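Local coordinates for protein GrgF (Penicillium sp. sh18, PDB 6LZH) that acts as a polyketide transferase with an alpha/beta-hydrolase fold in the biosynthesis of gregatin A, a fungal polyketide with an alkylated furanone core, at residues A[78-86]-A[207-218]. Sequence-based numbering, arbitrary orientation.
Sequences PRNDIDARQ and ISVQTYYKSLSW. With NA (sodium ion), chain D.
N80 and I82 bring their backbone polar groups to the start of helix 209-216, a worked example of how a helix N-terminus can be tied to an extended chain. S208 N donates to N80 O (2.9 Å), and I82 N points almost straight at T211 OG1 (3.0 Å, 175°). T211 OG1 donates a hydrogen bond to OG of S208, the N-cap residue, which also accepts weakly from T211 N and itself donates to D81 OD1; the 2.4 Å modelled between S208 OG and D81 OD1 is doubtfully short. D81 OD2 is salt-bridged to R69, and a water donates to it but reaches K214 NZ only weakly.

Helix 209-216 lies in the insertion between core strands 133-137 and 232-237, where alpha/beta hydrolases commonly carry lid elements, consistent with a lid helix; residues 78-83 lead into core helix 84-99.

Side-chain packing flanks the polar chain. The I207 CD1 methyl presses tightly on I82 CG1 (3.4 Å), while K214 lays its CD across the D83 carboxylate, which pairs with R85 of the second subunit. W218 CG, anti to the backbone N (chi1 -177°), carries the indole toward helix 84-99, where A84 CB makes a CH-pi contact 3.4 Å from the five-membered ring's centroid; R85 N lies over the same face, and R85 CB meets CZ3. Cut back to an alanine, this position is likely to leave A84 and R85 without the indole they pack against and N119 without its N-H donor. W218 O and S215 O, with three waters, bind a sodium ion.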
loop_
_atom_site.group_PDB
_atom_site.type_symbol
_atom_site.label_atom_id
_atom_site.label_comp_id
_atom_site.label_asym_id
_atom_site.label_seq_id
_atom_site.Cartn_x
_atom_site.Cartn_y
_atom_site.Cartn_z
ATOM N N PRO A 78 -8.663 7.105 12.154
ATOM C CA PRO A 78 -9.296 6.492 13.328
ATOM C C PRO A 78 -8.278 5.795 14.241
ATOM O O PRO A 78 -7.177 5.471 13.781
ATOM C CB PRO A 78 -10.247 5.450 12.725
ATOM C CG PRO A 78 -10.372 5.813 11.265
ATOM C CD PRO A 78 -9.069 6.443 10.902
ATOM N N ARG A 79 -8.635 5.580 15.506
ATOM C CA ARG A 79 -7.795 4.758 16.369
ATOM C C ARG A 79 -7.872 3.298 15.932
ATOM O O ARG A 79 -8.810 2.889 15.248
ATOM C CB ARG A 79 -8.239 4.883 17.818
ATOM C CG ARG A 79 -8.631 6.276 18.195
ATOM C CD ARG A 79 -7.427 7.167 18.162
ATOM N NE ARG A 79 -6.433 6.755 19.150
ATOM C CZ ARG A 79 -5.206 7.260 19.225
ATOM N NH1 ARG A 79 -4.807 8.186 18.352
ATOM N NH2 ARG A 79 -4.376 6.824 20.163
ATOM N N ASN A 80 -6.867 2.510 16.324
ATOM C CA ASN A 80 -6.916 1.062 16.115
ATOM C C ASN A 80 -7.238 0.750 14.662
ATOM O O ASN A 80 -8.144 -0.024 14.337
ATOM C CB ASN A 80 -7.936 0.426 17.052
ATOM C CG ASN A 80 -7.585 0.635 18.482
ATOM O OD1 ASN A 80 -8.211 1.429 19.195
ATOM N ND2 ASN A 80 -6.540 -0.040 18.906
ATOM N N ASP A 81 -6.510 1.424 13.785
ATOM C CA ASP A 81 -6.720 1.405 12.343
ATOM C C ASP A 81 -5.330 1.148 11.759
ATOM O O ASP A 81 -4.476 2.038 11.754
ATOM C CB ASP A 81 -7.328 2.733 11.887
ATOM C CG ASP A 81 -7.466 2.824 10.393
ATOM O OD1 ASP A 81 -7.990 1.861 9.802
ATOM O OD2 ASP A 81 -7.033 3.849 9.823
ATOM N N ILE A 82 -5.085 -0.081 11.321
ATOM C CA ILE A 82 -3.733 -0.591 11.124
ATOM C C ILE A 82 -3.380 -0.458 9.649
ATOM O O ILE A 82 -4.200 -0.763 8.776
ATOM C CB ILE A 82 -3.603 -2.057 11.585
ATOM C CG1 ILE A 82 -3.829 -2.236 13.100
ATOM C CG2 ILE A 82 -2.261 -2.638 11.186
ATOM C CD1 ILE A 82 -3.488 -1.050 13.963
ATOM N N ASP A 83 -2.168 0.022 9.373
ATOM C CA ASP A 83 -1.711 0.258 8.005
ATOM C C ASP A 83 -0.225 -0.085 7.976
ATOM O O ASP A 83 0.603 0.729 8.393
ATOM C CB ASP A 83 -1.968 1.706 7.586
ATOM C CG ASP A 83 -1.661 1.955 6.116
ATOM O OD1 ASP A 83 -1.055 1.069 5.473
ATOM O OD2 ASP A 83 -2.029 3.037 5.612
ATOM N N ALA A 84 0.106 -1.296 7.511
ATOM C CA ALA A 84 1.500 -1.727 7.532
ATOM C C ALA A 84 2.375 -0.804 6.701
ATOM O O ALA A 84 3.469 -0.425 7.130
ATOM C CB ALA A 84 1.626 -3.164 7.021
ATOM N N ARG A 85 1.918 -0.444 5.492
ATOM C CA ARG A 85 2.715 0.444 4.655
ATOM C C ARG A 85 3.023 1.752 5.374
ATOM O O ARG A 85 4.174 2.203 5.399
ATOM C CB ARG A 85 1.997 0.727 3.338
ATOM C CG ARG A 85 2.845 1.555 2.413
ATOM C CD ARG A 85 2.058 1.905 1.144
ATOM N NE ARG A 85 1.301 3.135 1.338
ATOM C CZ ARG A 85 0.610 3.737 0.377
ATOM N NH1 ARG A 85 0.579 3.210 -0.837
ATOM N NH2 ARG A 85 -0.047 4.863 0.632
ATOM N N GLN A 86 2.002 2.378 5.960
ATOM C CA GLN A 86 2.232 3.642 6.657
ATOM C C GLN A 86 3.143 3.443 7.862
ATOM O O GLN A 86 3.966 4.307 8.184
ATOM C CB GLN A 86 0.905 4.247 7.120
ATOM C CG GLN A 86 1.091 5.572 7.863
ATOM C CD GLN A 86 -0.181 6.082 8.536
ATOM O OE1 GLN A 86 -0.960 5.310 9.092
ATOM N NE2 GLN A 86 -0.378 7.391 8.507
ATOM N N ILE A 207 -10.956 -3.394 15.991
ATOM C CA ILE A 207 -10.058 -3.006 14.915
ATOM C C ILE A 207 -10.920 -2.430 13.797
ATOM O O ILE A 207 -12.042 -2.897 13.572
ATOM C CB ILE A 207 -9.211 -4.212 14.452
ATOM C CG1 ILE A 207 -8.139 -3.763 13.468
ATOM C CG2 ILE A 207 -10.073 -5.289 13.831
ATOM C CD1 ILE A 207 -6.895 -3.291 14.151
ATOM N N SER A 208 -10.430 -1.380 13.133
ATOM C CA SER A 208 -11.215 -0.773 12.065
ATOM C C SER A 208 -11.426 -1.767 10.932
ATOM O O SER A 208 -10.560 -2.594 10.639
ATOM C CB SER A 208 -10.518 0.477 11.521
ATOM O OG SER A 208 -9.395 0.104 10.744
ATOM N N VAL A 209 -12.592 -1.684 10.287
ATOM C CA VAL A 209 -12.812 -2.523 9.109
ATOM C C VAL A 209 -11.830 -2.173 7.999
ATOM O O VAL A 209 -11.543 -3.008 7.143
ATOM C CB VAL A 209 -14.264 -2.428 8.593
ATOM C CG1 VAL A 209 -15.252 -2.778 9.689
ATOM C CG2 VAL A 209 -14.570 -1.038 8.032
ATOM N N GLN A 210 -11.314 -0.941 7.975
ATOM C CA GLN A 210 -10.363 -0.587 6.932
ATOM C C GLN A 210 -9.053 -1.342 7.095
ATOM O O GLN A 210 -8.296 -1.476 6.123
ATOM C CB GLN A 210 -10.107 0.930 6.943
ATOM C CG GLN A 210 -11.371 1.755 6.679
ATOM C CD GLN A 210 -11.973 1.444 5.312
ATOM O OE1 GLN A 210 -11.250 1.137 4.344
ATOM N NE2 GLN A 210 -13.298 1.516 5.223
ATOM N N THR A 211 -8.764 -1.816 8.310
ATOM C CA THR A 211 -7.554 -2.601 8.522
ATOM C C THR A 211 -7.496 -3.783 7.559
ATOM O O THR A 211 -6.457 -4.037 6.942
ATOM C CB THR A 211 -7.491 -3.087 9.974
ATOM O OG1 THR A 211 -7.343 -1.961 10.862
ATOM C CG2 THR A 211 -6.324 -4.054 10.162
ATOM N N TYR A 212 -8.615 -4.488 7.384
ATOM C CA TYR A 212 -8.626 -5.653 6.500
ATOM C C TYR A 212 -8.487 -5.242 5.033
ATOM O O TYR A 212 -7.781 -5.906 4.264
ATOM C CB TYR A 212 -9.902 -6.472 6.720
ATOM C CG TYR A 212 -9.896 -7.785 5.947
ATOM C CD1 TYR A 212 -9.310 -8.931 6.481
ATOM C CD2 TYR A 212 -10.450 -7.870 4.671
ATOM C CE1 TYR A 212 -9.287 -10.135 5.769
ATOM C CE2 TYR A 212 -10.427 -9.067 3.952
ATOM C CZ TYR A 212 -9.845 -10.194 4.507
ATOM O OH TYR A 212 -9.826 -11.381 3.800
ATOM N N TYR A 213 -9.144 -4.143 4.636
ATOM C CA TYR A 213 -8.986 -3.598 3.286
ATOM C C TYR A 213 -7.518 -3.337 2.950
ATOM O O TYR A 213 -7.019 -3.762 1.903
ATOM C CB TYR A 213 -9.804 -2.302 3.150
ATOM C CG TYR A 213 -9.642 -1.589 1.809
ATOM C CD1 TYR A 213 -8.578 -0.713 1.571
ATOM C CD2 TYR A 213 -10.554 -1.796 0.779
ATOM C CE1 TYR A 213 -8.434 -0.066 0.343
ATOM C CE2 TYR A 213 -10.412 -1.156 -0.454
ATOM C CZ TYR A 213 -9.355 -0.290 -0.664
ATOM O OH TYR A 213 -9.227 0.361 -1.881
ATOM N N LYS A 214 -6.810 -2.609 3.814
ATOM C CA LYS A 214 -5.420 -2.286 3.502
ATOM C C LYS A 214 -4.515 -3.517 3.512
ATOM O O LYS A 214 -3.543 -3.569 2.748
ATOM C CB LYS A 214 -4.903 -1.238 4.480
ATOM C CG LYS A 214 -5.464 0.152 4.217
ATOM C CD LYS A 214 -4.731 1.210 5.026
ATOM C CE LYS A 214 -5.423 2.575 4.940
ATOM N NZ LYS A 214 -6.634 2.653 5.826
ATOM N N SER A 215 -4.798 -4.514 4.360
ATOM C CA SER A 215 -3.919 -5.674 4.378
ATOM C C SER A 215 -4.034 -6.502 3.105
ATOM O O SER A 215 -3.065 -7.170 2.737
ATOM C CB SER A 215 -4.178 -6.549 5.613
ATOM O OG SER A 215 -5.514 -7.010 5.675
ATOM N N LEU A 216 -5.170 -6.456 2.401
ATOM C CA LEU A 216 -5.271 -7.239 1.172
ATOM C C LEU A 216 -4.275 -6.765 0.126
ATOM O O LEU A 216 -3.854 -7.560 -0.721
ATOM C CB LEU A 216 -6.680 -7.182 0.585
ATOM C CG LEU A 216 -7.800 -7.992 1.233
ATOM C CD1 LEU A 216 -9.040 -7.877 0.353
ATOM C CD2 LEU A 216 -7.418 -9.469 1.464
ATOM N N SER A 217 -3.880 -5.488 0.176
ATOM C CA SER A 217 -2.914 -4.941 -0.769
ATOM C C SER A 217 -1.492 -4.977 -0.240
ATOM O O SER A 217 -0.584 -4.439 -0.890
ATOM C CB SER A 217 -3.267 -3.501 -1.142
ATOM O OG SER A 217 -3.407 -2.689 0.024
ATOM N N TRP A 218 -1.284 -5.569 0.930
ATOM C CA TRP A 218 0.018 -5.619 1.581
ATOM C C TRP A 218 0.449 -7.076 1.649
ATOM O O TRP A 218 -0.219 -7.898 2.283
ATOM C CB TRP A 218 -0.056 -4.995 2.976
ATOM C CG TRP A 218 1.260 -4.945 3.668
ATOM C CD1 TRP A 218 1.707 -5.801 4.633
ATOM C CD2 TRP A 218 2.311 -3.997 3.446
ATOM N NE1 TRP A 218 2.983 -5.443 5.029
ATOM C CE2 TRP A 218 3.370 -4.334 4.322
ATOM C CE3 TRP A 218 2.458 -2.887 2.605
ATOM C CZ2 TRP A 218 4.558 -3.603 4.378
ATOM C CZ3 TRP A 218 3.649 -2.162 2.654
ATOM C CH2 TRP A 218 4.679 -2.519 3.545
HETATM NA NA NA D . -1.768 -9.026 3.303
HETATM O O HOH W 1 -6.178 5.300 7.926
HETATM O O HOH W 2 -3.863 -3.204 7.489
HETATM O O HOH W 3 -2.225 -9.735 1.042
HETATM O O HOH W 4 -0.786 -11.427 3.313
HETATM O O HOH W 5 -0.918 -8.735 5.610
#